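Local coordinates for oxysterol-binding protein homolog 3 (Saccharomyces cerevisiae, PDB 4IC4) that moves lipids between membranes without vesicles, in a phosphoinositide-coupled way, carrying them in a hydrophobic pocket, and helps maintain sterol distribution, at residues A[120-130]-A[319-330]; A[59-67]-A[335-343]. All blocks are in the same frame, centred on the assembly; numbering follows the deposited sequence.

Overall arrangement
Both contacts lie in the OSBP-related domain and tie elements early in the chain to the helices near its end. Contact 1 joins the 120-130 segment to 319-330, and contact 2 joins 59-67 to helix 335-354, which follows helix 325-331 in the chain. Their centres are about 13 Å apart, and contact 1 is nested inside the loop that contact 2 closes. They meet at Tyr330, whose OH lies 2.7 Å from Asn66 O, a probable hydrogen bond. Ile59, Ala60 and Met61 of contact 2 bind phosphatidylinositol 4-phosphate. Contact 1 lies beside that site and is probably second shell: the side chains of Leu123 and of Gln349, a residue of the site, come within about 4 Å.

Contact 1 (A[120-130]-A[319-330]); sequences FNPLLAETFEL and TDSRLRPDIRAY
Thr319 O accepts an almost straight bond from Thr127 N (3.0 Å, 177°), and the two threonine hydroxyls are also hydrogen-bonded to each other. Asp320 forms a single beta bridge with Thr127. Its OD1 takes the backbone N of Glu129 and a water shared with Thr127 OG1. Its OD2 closes an Asx turn with Arg322 N and holds Arg322 NH1 from the other face of the carboxylate. Ser321 N donates to Thr127 O, while its OG donates to the anti lone pair of Glu126 OE1 at 2.6 Å. Arg322 grips one atom end-on: NH1 and NH2 both reach Glu129 O. Phe128 CE1 lies over a face of this guanidinium.

Arg324 bends at chi3 (57°) to bring its guanidinium between Glu126 and Asp326. NH1 meets the syn lone pair of Glu126 OE2 at 2.9 Å and also bonds Asn121 O. NE and NH2 take Asp326 side-on, one nitrogen to each oxygen. Leu123 CG and Phe120 CB lie over opposite faces of the group. Ile327 CG1 sits 3.6 Å from the centroid of the Phe120 ring, a CH-pi contact over its face. The edge of that ring turns toward the face of Tyr330, planes at 72°.

The contact thus joins the start of strand 127-132, in the antiparallel strands of the OSBP-related domain, to the segment leading into helix 325-331. The buried Glu126 carboxylate also accepts from Leu123 N. Arginine, serine and backbone N-H probably keep it ionised and hold the 123-126 turn against the 3-10 segment 321-323 and the start of that helix.

Contact 2 (A[59-67]-A[335-343]); sequences IAMPVTSNE and VDKAEEWKL
Lys342 NZ donates to two oxygens of the 59-67 segment, Met61 O at 2.8 Å and Asn66 OD1 at 2.8 Å. The lysine is fully extended, with CG anti to the backbone N (chi1 -177°), and this length carries NZ from the helix across to the loop. NZ stands above the plane of the Met61 carbonyl. The other side of the amide of Asn66 is used too, since ND2 donates to Lys118 O. With an alanine here instead of Lys342, Met61 O and Asn66 OD1 would probably be left without the donor they share, and this link from helix to loop would be lost.

A second polar link is Val63 N to the syn lone pair of Glu339 OE2, 2.8 Å and nearly straight at 174°. Glu339 OE1 reaches Met61 O through a water.

The apolar part centres on Val63. Its CG2 meets Ala338 CB at 3.9 Å, and its CG1 faces Val335 CG1. Thr64 and Val335 cross at about a right angle, CG2 of the threonine to CG1 of the valine at 4.1 Å.

Two turns of helix 335-354 thus hold the loop that carries Met61, with Ile59 and Ala60 just before it. The same helix bears Glu346 to Arg350, so the contact probably helps hold together two parts of the phosphatidylinositol 4-phosphate site of the OSBP-related domain.

Contact 1 (A[120-130]-A[319-330])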
loop_
_atom_site.group_PDB
_atom_site.type_symbol
_atom_site.label_atom_id
_atom_site.label_comp_id
_atom_site.label_asym_id
_atom_site.label_seq_id
_atom_site.Cartn_x
_atom_site.Cartn_y
_atom_site.Cartn_z
ATOM N N PHE A 120 3.722 -2.039 10.745
ATOM C CA PHE A 120 4.036 -1.119 11.833
ATOM C C PHE A 120 3.455 0.246 11.483
ATOM O O PHE A 120 3.464 0.651 10.313
ATOM C CB PHE A 120 5.545 -0.931 11.969
ATOM C CG PHE A 120 6.252 -2.049 12.674
ATOM C CD1 PHE A 120 6.816 -1.841 13.930
ATOM C CD2 PHE A 120 6.416 -3.285 12.063
ATOM C CE1 PHE A 120 7.537 -2.846 14.564
ATOM C CE2 PHE A 120 7.137 -4.297 12.688
ATOM C CZ PHE A 120 7.702 -4.075 13.943
ATOM N N ASN A 121 2.953 0.959 12.486
ATOM C CA ASN A 121 2.434 2.302 12.259
ATOM C C ASN A 121 3.644 3.213 12.070
ATOM O O ASN A 121 4.534 3.260 12.916
ATOM C CB ASN A 121 1.635 2.793 13.469
ATOM C CG ASN A 121 0.361 2.013 13.679
ATOM O OD1 ASN A 121 -0.467 1.907 12.779
ATOM N ND2 ASN A 121 0.193 1.465 14.878
ATOM N N PRO A 122 3.704 3.939 10.948
ATOM C CA PRO A 122 4.857 4.821 10.756
ATOM C C PRO A 122 4.824 5.960 11.770
ATOM O O PRO A 122 3.783 6.264 12.350
ATOM C CB PRO A 122 4.664 5.343 9.334
ATOM C CG PRO A 122 3.824 4.289 8.674
ATOM C CD PRO A 122 2.846 3.918 9.754
ATOM N N LEU A 123 5.974 6.581 11.982
ATOM C CA LEU A 123 6.054 7.714 12.884
ATOM C C LEU A 123 5.740 8.952 12.050
ATOM O O LEU A 123 5.906 8.942 10.832
ATOM C CB LEU A 123 7.469 7.845 13.446
ATOM C CG LEU A 123 7.985 6.635 14.221
ATOM C CD1 LEU A 123 9.451 6.847 14.574
ATOM C CD2 LEU A 123 7.142 6.431 15.477
ATOM N N LEU A 124 5.255 10.008 12.688
ATOM C CA LEU A 124 5.007 11.232 11.952
ATOM C C LEU A 124 6.360 11.647 11.355
ATOM O O LEU A 124 7.383 11.630 12.042
ATOM C CB LEU A 124 4.486 12.322 12.889
ATOM C CG LEU A 124 4.283 13.710 12.279
ATOM C CD1 LEU A 124 3.248 13.662 11.166
ATOM C CD2 LEU A 124 3.828 14.655 13.379
ATOM N N ALA A 125 6.354 11.998 10.073
ATOM C CA ALA A 125 7.552 12.429 9.352
ATOM C C ALA A 125 8.425 11.273 8.877
ATOM O O ALA A 125 9.478 11.491 8.279
ATOM C CB ALA A 125 8.370 13.409 10.197
ATOM N N GLU A 126 8.004 10.044 9.160
ATOM C CA GLU A 126 8.738 8.888 8.665
ATOM C C GLU A 126 8.510 8.911 7.149
ATOM O O GLU A 126 7.462 9.356 6.672
ATOM C CB GLU A 126 8.175 7.594 9.266
ATOM C CG GLU A 126 8.819 6.313 8.739
ATOM C CD GLU A 126 8.376 5.077 9.508
ATOM O OE1 GLU A 126 8.388 3.970 8.928
ATOM O OE2 GLU A 126 8.021 5.209 10.698
ATOM N N THR A 127 9.486 8.426 6.395
ATOM C CA THR A 127 9.379 8.409 4.945
ATOM C C THR A 127 9.719 7.035 4.396
ATOM O O THR A 127 10.229 6.172 5.110
ATOM C CB THR A 127 10.358 9.419 4.306
ATOM O OG1 THR A 127 11.692 9.140 4.757
ATOM C CG2 THR A 127 9.982 10.842 4.677
ATOM N N PHE A 128 9.396 6.823 3.133
ATOM C CA PHE A 128 9.761 5.585 2.477
ATOM C C PHE A 128 9.902 5.859 1.000
ATOM O O PHE A 128 8.952 6.273 0.340
ATOM C CB PHE A 128 8.738 4.468 2.684
ATOM C CG PHE A 128 9.078 3.209 1.938
ATOM C CD1 PHE A 128 10.237 2.497 2.240
ATOM C CD2 PHE A 128 8.263 2.754 0.904
ATOM C CE1 PHE A 128 10.584 1.351 1.520
ATOM C CE2 PHE A 128 8.600 1.611 0.176
ATOM C CZ PHE A 128 9.766 0.904 0.484
ATOM N N GLU A 129 11.107 5.661 0.487
ATOM C CA GLU A 129 11.349 5.853 -0.929
ATOM C C GLU A 129 11.436 4.474 -1.563
ATOM O O GLU A 129 11.779 3.492 -0.898
ATOM C CB GLU A 129 12.670 6.587 -1.176
ATOM C CG GLU A 129 13.911 5.777 -0.789
ATOM C CD GLU A 129 15.182 6.286 -1.455
ATOM O OE1 GLU A 129 15.849 5.484 -2.135
ATOM O OE2 GLU A 129 15.519 7.476 -1.297
ATOM N N LEU A 130 11.119 4.405 -2.847
ATOM C CA LEU A 130 11.201 3.151 -3.576
ATOM C C LEU A 130 11.528 3.438 -5.028
ATOM O O LEU A 130 10.694 3.940 -5.785
ATOM C CB LEU A 130 9.889 2.363 -3.481
ATOM C CG LEU A 130 9.907 1.024 -4.230
ATOM C CD1 LEU A 130 10.969 0.097 -3.640
ATOM C CD2 LEU A 130 8.537 0.382 -4.154
ATOM N N THR A 319 15.026 9.358 8.114
ATOM C CA THR A 319 13.642 8.945 8.314
ATOM C C THR A 319 13.068 7.751 7.548
ATOM O O THR A 319 11.910 7.390 7.766
ATOM C CB THR A 319 12.720 10.143 8.016
ATOM O OG1 THR A 319 12.967 10.590 6.677
ATOM C CG2 THR A 319 12.996 11.304 8.978
ATOM N N ASP A 320 13.840 7.135 6.658
ATOM C CA ASP A 320 13.300 6.025 5.873
ATOM C C ASP A 320 12.912 4.810 6.715
ATOM O O ASP A 320 13.600 4.461 7.680
ATOM C CB ASP A 320 14.309 5.608 4.803
ATOM C CG ASP A 320 13.684 4.758 3.706
ATOM O OD1 ASP A 320 13.081 5.325 2.770
ATOM O OD2 ASP A 320 13.794 3.518 3.782
ATOM N N SER A 321 11.812 4.158 6.346
ATOM C CA SER A 321 11.348 2.975 7.074
ATOM C C SER A 321 12.418 1.885 7.154
ATOM O O SER A 321 12.432 1.097 8.099
ATOM C CB SER A 321 10.098 2.391 6.413
ATOM O OG SER A 321 9.003 3.289 6.476
ATOM N N ARG A 322 13.305 1.832 6.166
ATOM C CA ARG A 322 14.364 0.821 6.170
ATOM C C ARG A 322 15.347 1.028 7.316
ATOM O O ARG A 322 16.132 0.133 7.628
ATOM C CB ARG A 322 15.150 0.849 4.861
ATOM C CG ARG A 322 14.350 0.524 3.614
ATOM C CD ARG A 322 15.255 0.569 2.400
ATOM N NE ARG A 322 14.536 0.357 1.147
ATOM C CZ ARG A 322 13.808 1.281 0.530
ATOM N NH1 ARG A 322 13.690 2.500 1.045
ATOM N NH2 ARG A 322 13.208 0.991 -0.619
ATOM N N LEU A 323 15.310 2.205 7.933
ATOM C CA LEU A 323 16.227 2.504 9.023
ATOM C C LEU A 323 15.606 2.314 10.405
ATOM O O LEU A 323 16.269 2.528 11.424
ATOM C CB LEU A 323 16.771 3.931 8.867
ATOM C CG LEU A 323 17.490 4.188 7.534
ATOM C CD1 LEU A 323 18.013 5.619 7.488
ATOM C CD2 LEU A 323 18.629 3.188 7.357
ATOM N N ARG A 324 14.341 1.906 10.454
ATOM C CA ARG A 324 13.690 1.689 11.744
ATOM C C ARG A 324 14.256 0.456 12.433
ATOM O O ARG A 324 14.263 -0.643 11.872
ATOM C CB ARG A 324 12.174 1.556 11.581
ATOM C CG ARG A 324 11.504 2.909 11.472
ATOM C CD ARG A 324 10.000 2.843 11.561
ATOM N NE ARG A 324 9.505 2.213 12.782
ATOM C CZ ARG A 324 8.252 2.344 13.206
ATOM N NH1 ARG A 324 7.399 3.088 12.514
ATOM N NH2 ARG A 324 7.836 1.716 14.296
ATOM N N PRO A 325 14.731 0.626 13.671
ATOM C CA PRO A 325 15.311 -0.484 14.431
ATOM C C PRO A 325 14.349 -1.564 14.889
ATOM O O PRO A 325 14.728 -2.736 14.971
ATOM C CB PRO A 325 15.994 0.220 15.601
ATOM C CG PRO A 325 15.129 1.402 15.829
ATOM C CD PRO A 325 14.843 1.889 14.419
ATOM N N ASP A 326 13.113 -1.187 15.195
ATOM C CA ASP A 326 12.151 -2.181 15.638
ATOM C C ASP A 326 11.743 -3.082 14.477
ATOM O O ASP A 326 11.681 -4.305 14.623
ATOM C CB ASP A 326 10.932 -1.514 16.294
ATOM C CG ASP A 326 10.306 -0.409 15.447
ATOM O OD1 ASP A 326 10.902 0.049 14.445
ATOM O OD2 ASP A 326 9.195 0.022 15.821
ATOM N N ILE A 327 11.495 -2.486 13.317
ATOM C CA ILE A 327 11.120 -3.274 12.154
ATOM C C ILE A 327 12.278 -4.192 11.755
ATOM O O ILE A 327 12.068 -5.363 11.434
ATOM C CB ILE A 327 10.755 -2.376 10.948
ATOM C CG1 ILE A 327 9.567 -1.473 11.305
ATOM C CG2 ILE A 327 10.439 -3.250 9.728
ATOM C CD1 ILE A 327 9.040 -0.631 10.139
ATOM N N ARG A 328 13.500 -3.664 11.790
ATOM C CA ARG A 328 14.673 -4.449 11.413
ATOM C C ARG A 328 14.927 -5.611 12.369
ATOM O O ARG A 328 15.158 -6.738 11.933
ATOM C CB ARG A 328 15.920 -3.560 11.348
ATOM C CG ARG A 328 17.162 -4.283 10.836
ATOM C CD ARG A 328 16.984 -4.722 9.392
ATOM N NE ARG A 328 16.758 -3.574 8.521
ATOM C CZ ARG A 328 16.336 -3.653 7.263
ATOM N NH1 ARG A 328 16.087 -4.834 6.710
ATOM N NH2 ARG A 328 16.163 -2.549 6.553
ATOM N N ALA A 329 14.883 -5.335 13.666
ATOM C CA ALA A 329 15.110 -6.377 14.658
ATOM C C ALA A 329 14.050 -7.468 14.526
ATOM O O ALA A 329 14.360 -8.658 14.609
ATOM C CB ALA A 329 15.082 -5.777 16.058
ATOM N N TYR A 330 12.804 -7.055 14.304
ATOM C CA TYR A 330 11.689 -7.986 14.157
ATOM C C TYR A 330 11.881 -8.841 12.908
ATOM O O TYR A 330 11.653 -10.051 12.929
ATOM C CB TYR A 330 10.373 -7.208 14.053
ATOM C CG TYR A 330 9.129 -8.066 14.115
ATOM C CD1 TYR A 330 8.833 -8.818 15.251
ATOM C CD2 TYR A 330 8.226 -8.096 13.051
ATOM C CE1 TYR A 330 7.666 -9.575 15.331
ATOM C CE2 TYR A 330 7.057 -8.850 13.120
ATOM C CZ TYR A 330 6.782 -9.584 14.263
ATOM O OH TYR A 330 5.613 -10.305 14.344
HETATM O O HOH W 1 5.093 1.916 15.259
HETATM O O HOH W 2 13.038 8.033 2.716
#

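Contact 2 (A[59-67]-A[335-343])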
loop_
_atom_site.group_PDB
_atom_site.type_symbol
_atom_site.label_atom_id
_atom_site.label_comp_id
_atom_site.label_asym_id
_atom_site.label_seq_id
_atom_site.Cartn_x
_atom_site.Cartn_y
_atom_site.Cartn_z
ATOM N N ILE A 59 -4.370 1.505 19.260
ATOM C CA ILE A 59 -4.213 0.517 20.319
ATOM C C ILE A 59 -2.778 0.013 20.464
ATOM O O ILE A 59 -2.118 -0.312 19.475
ATOM C CB ILE A 59 -5.138 -0.700 20.076
ATOM C CG1 ILE A 59 -6.594 -0.235 19.985
ATOM C CG2 ILE A 59 -4.974 -1.719 21.196
ATOM C CD1 ILE A 59 -7.049 0.616 21.155
ATOM N N ALA A 60 -2.302 -0.052 21.705
ATOM C CA ALA A 60 -0.954 -0.532 21.981
ATOM C C ALA A 60 -0.927 -2.028 21.696
ATOM O O ALA A 60 -1.456 -2.828 22.468
ATOM C CB ALA A 60 -0.586 -0.264 23.434
ATOM N N MET A 61 -0.315 -2.398 20.578
ATOM C CA MET A 61 -0.234 -3.794 20.178
ATOM C C MET A 61 1.180 -4.330 20.326
ATOM O O MET A 61 2.154 -3.611 20.112
ATOM C CB MET A 61 -0.667 -3.942 18.718
ATOM C CG MET A 61 -2.055 -3.415 18.412
ATOM S SD MET A 61 -3.355 -4.504 19.005
ATOM C CE MET A 61 -3.712 -5.425 17.507
ATOM N N PRO A 62 1.314 -5.610 20.701
ATOM C CA PRO A 62 2.654 -6.175 20.847
ATOM C C PRO A 62 3.269 -6.241 19.455
ATOM O O PRO A 62 2.548 -6.326 18.458
ATOM C CB PRO A 62 2.379 -7.556 21.436
ATOM C CG PRO A 62 1.062 -7.912 20.830
ATOM C CD PRO A 62 0.281 -6.626 20.964
ATOM N N VAL A 63 4.593 -6.197 19.381
ATOM C CA VAL A 63 5.271 -6.237 18.092
ATOM C C VAL A 63 4.968 -7.530 17.327
ATOM O O VAL A 63 5.106 -7.588 16.106
ATOM C CB VAL A 63 6.802 -6.083 18.268
ATOM C CG1 VAL A 63 7.391 -7.338 18.891
ATOM C CG2 VAL A 63 7.450 -5.779 16.930
ATOM N N THR A 64 4.536 -8.563 18.045
ATOM C CA THR A 64 4.221 -9.840 17.415
ATOM C C THR A 64 2.949 -9.775 16.569
ATOM O O THR A 64 2.673 -10.684 15.781
ATOM C CB THR A 64 4.074 -10.949 18.469
ATOM O OG1 THR A 64 3.172 -10.513 19.492
ATOM C CG2 THR A 64 5.429 -11.282 19.079
ATOM N N SER A 65 2.178 -8.701 16.734
ATOM C CA SER A 65 0.952 -8.509 15.962
ATOM C C SER A 65 1.286 -7.882 14.611
ATOM O O SER A 65 0.412 -7.716 13.762
ATOM C CB SER A 65 -0.013 -7.580 16.699
ATOM O OG SER A 65 -0.417 -8.118 17.946
ATOM N N ASN A 66 2.553 -7.530 14.422
ATOM C CA ASN A 66 2.994 -6.895 13.184
ATOM C C ASN A 66 3.707 -7.824 12.209
ATOM O O ASN A 66 4.093 -8.947 12.550
ATOM C CB ASN A 66 3.968 -5.752 13.505
ATOM C CG ASN A 66 3.330 -4.631 14.292
ATOM O OD1 ASN A 66 3.988 -3.988 15.114
ATOM N ND2 ASN A 66 2.058 -4.371 14.039
ATOM N N GLU A 67 3.852 -7.331 10.981
ATOM C CA GLU A 67 4.616 -7.995 9.935
ATOM C C GLU A 67 5.777 -7.000 9.801
ATOM O O GLU A 67 5.623 -5.822 10.141
ATOM C CB GLU A 67 3.815 -8.132 8.635
ATOM C CG GLU A 67 3.157 -6.867 8.138
ATOM C CD GLU A 67 2.361 -7.095 6.866
ATOM O OE1 GLU A 67 2.081 -8.269 6.541
ATOM O OE2 GLU A 67 2.009 -6.101 6.199
ATOM N N VAL A 335 12.926 -10.688 18.510
ATOM C CA VAL A 335 11.652 -10.214 19.044
ATOM C C VAL A 335 11.714 -9.315 20.277
ATOM O O VAL A 335 11.103 -8.246 20.295
ATOM C CB VAL A 335 10.719 -11.401 19.356
ATOM C CG1 VAL A 335 9.390 -10.890 19.898
ATOM C CG2 VAL A 335 10.499 -12.229 18.098
ATOM N N ASP A 336 12.424 -9.752 21.311
ATOM C CA ASP A 336 12.533 -8.958 22.531
ATOM C C ASP A 336 13.033 -7.551 22.231
ATOM O O ASP A 336 12.483 -6.566 22.727
ATOM C CB ASP A 336 13.471 -9.645 23.526
ATOM C CG ASP A 336 12.840 -10.862 24.176
ATOM O OD1 ASP A 336 12.344 -11.742 23.439
ATOM O OD2 ASP A 336 12.841 -10.940 25.422
ATOM N N LYS A 337 14.077 -7.461 21.415
ATOM C CA LYS A 337 14.631 -6.166 21.057
ATOM C C LYS A 337 13.634 -5.354 20.243
ATOM O O LYS A 337 13.521 -4.143 20.427
ATOM C CB LYS A 337 15.939 -6.334 20.281
ATOM C CG LYS A 337 17.143 -6.549 21.182
ATOM C CD LYS A 337 17.377 -5.330 22.068
ATOM C CE LYS A 337 18.402 -5.607 23.158
ATOM N NZ LYS A 337 19.734 -5.987 22.609
ATOM N N ALA A 338 12.909 -6.021 19.349
ATOM C CA ALA A 338 11.923 -5.332 18.527
ATOM C C ALA A 338 10.849 -4.701 19.406
ATOM O O ALA A 338 10.433 -3.566 19.173
ATOM C CB ALA A 338 11.289 -6.303 17.541
ATOM N N GLU A 339 10.399 -5.434 20.420
ATOM C CA GLU A 339 9.379 -4.905 21.312
ATOM C C GLU A 339 9.907 -3.688 22.067
ATOM O O GLU A 339 9.224 -2.670 22.177
ATOM C CB GLU A 339 8.930 -5.969 22.315
ATOM C CG GLU A 339 7.873 -5.464 23.285
ATOM C CD GLU A 339 6.533 -5.226 22.617
ATOM O OE1 GLU A 339 5.778 -4.350 23.094
ATOM O OE2 GLU A 339 6.226 -5.923 21.624
ATOM N N GLU A 340 11.128 -3.790 22.579
ATOM C CA GLU A 340 11.716 -2.684 23.322
ATOM C C GLU A 340 11.851 -1.452 22.431
ATOM O O GLU A 340 11.557 -0.332 22.851
ATOM C CB GLU A 340 13.086 -3.082 23.871
ATOM C CG GLU A 340 13.580 -2.184 24.990
ATOM C CD GLU A 340 14.872 -2.682 25.614
ATOM O OE1 GLU A 340 14.934 -3.875 25.984
ATOM O OE2 GLU A 340 15.821 -1.879 25.742
ATOM N N TRP A 341 12.292 -1.664 21.195
ATOM C CA TRP A 341 12.452 -0.558 20.260
ATOM C C TRP A 341 11.109 0.046 19.854
ATOM O O TRP A 341 10.993 1.263 19.725
ATOM C CB TRP A 341 13.210 -1.012 19.011
ATOM C CG TRP A 341 14.700 -0.892 19.130
ATOM C CD1 TRP A 341 15.613 -1.910 19.115
ATOM C CD2 TRP A 341 15.451 0.320 19.248
ATOM N NE1 TRP A 341 16.889 -1.401 19.214
ATOM C CE2 TRP A 341 16.818 -0.037 19.297
ATOM C CE3 TRP A 341 15.102 1.675 19.316
ATOM C CZ2 TRP A 341 17.835 0.914 19.410
ATOM C CZ3 TRP A 341 16.116 2.622 19.429
ATOM C CH2 TRP A 341 17.466 2.235 19.475
ATOM N N LYS A 342 10.101 -0.799 19.641
ATOM C CA LYS A 342 8.784 -0.298 19.261
ATOM C C LYS A 342 8.290 0.662 20.341
ATOM O O LYS A 342 7.863 1.780 20.051
ATOM C CB LYS A 342 7.799 -1.460 19.086
ATOM C CG LYS A 342 6.417 -1.027 18.612
ATOM C CD LYS A 342 5.528 -2.221 18.299
ATOM C CE LYS A 342 4.139 -1.763 17.879
ATOM N NZ LYS A 342 3.241 -2.912 17.576
ATOM N N LEU A 343 8.370 0.227 21.593
ATOM C CA LEU A 343 7.943 1.061 22.711
ATOM C C LEU A 343 8.762 2.347 22.786
ATOM O O LEU A 343 8.225 3.420 23.058
ATOM C CB LEU A 343 8.074 0.285 24.021
ATOM C CG LEU A 343 7.181 -0.953 24.140
ATOM C CD1 LEU A 343 7.512 -1.709 25.416
ATOM C CD2 LEU A 343 5.716 -0.534 24.127
HETATM O O HOH W 3 4.068 -2.531 21.931
#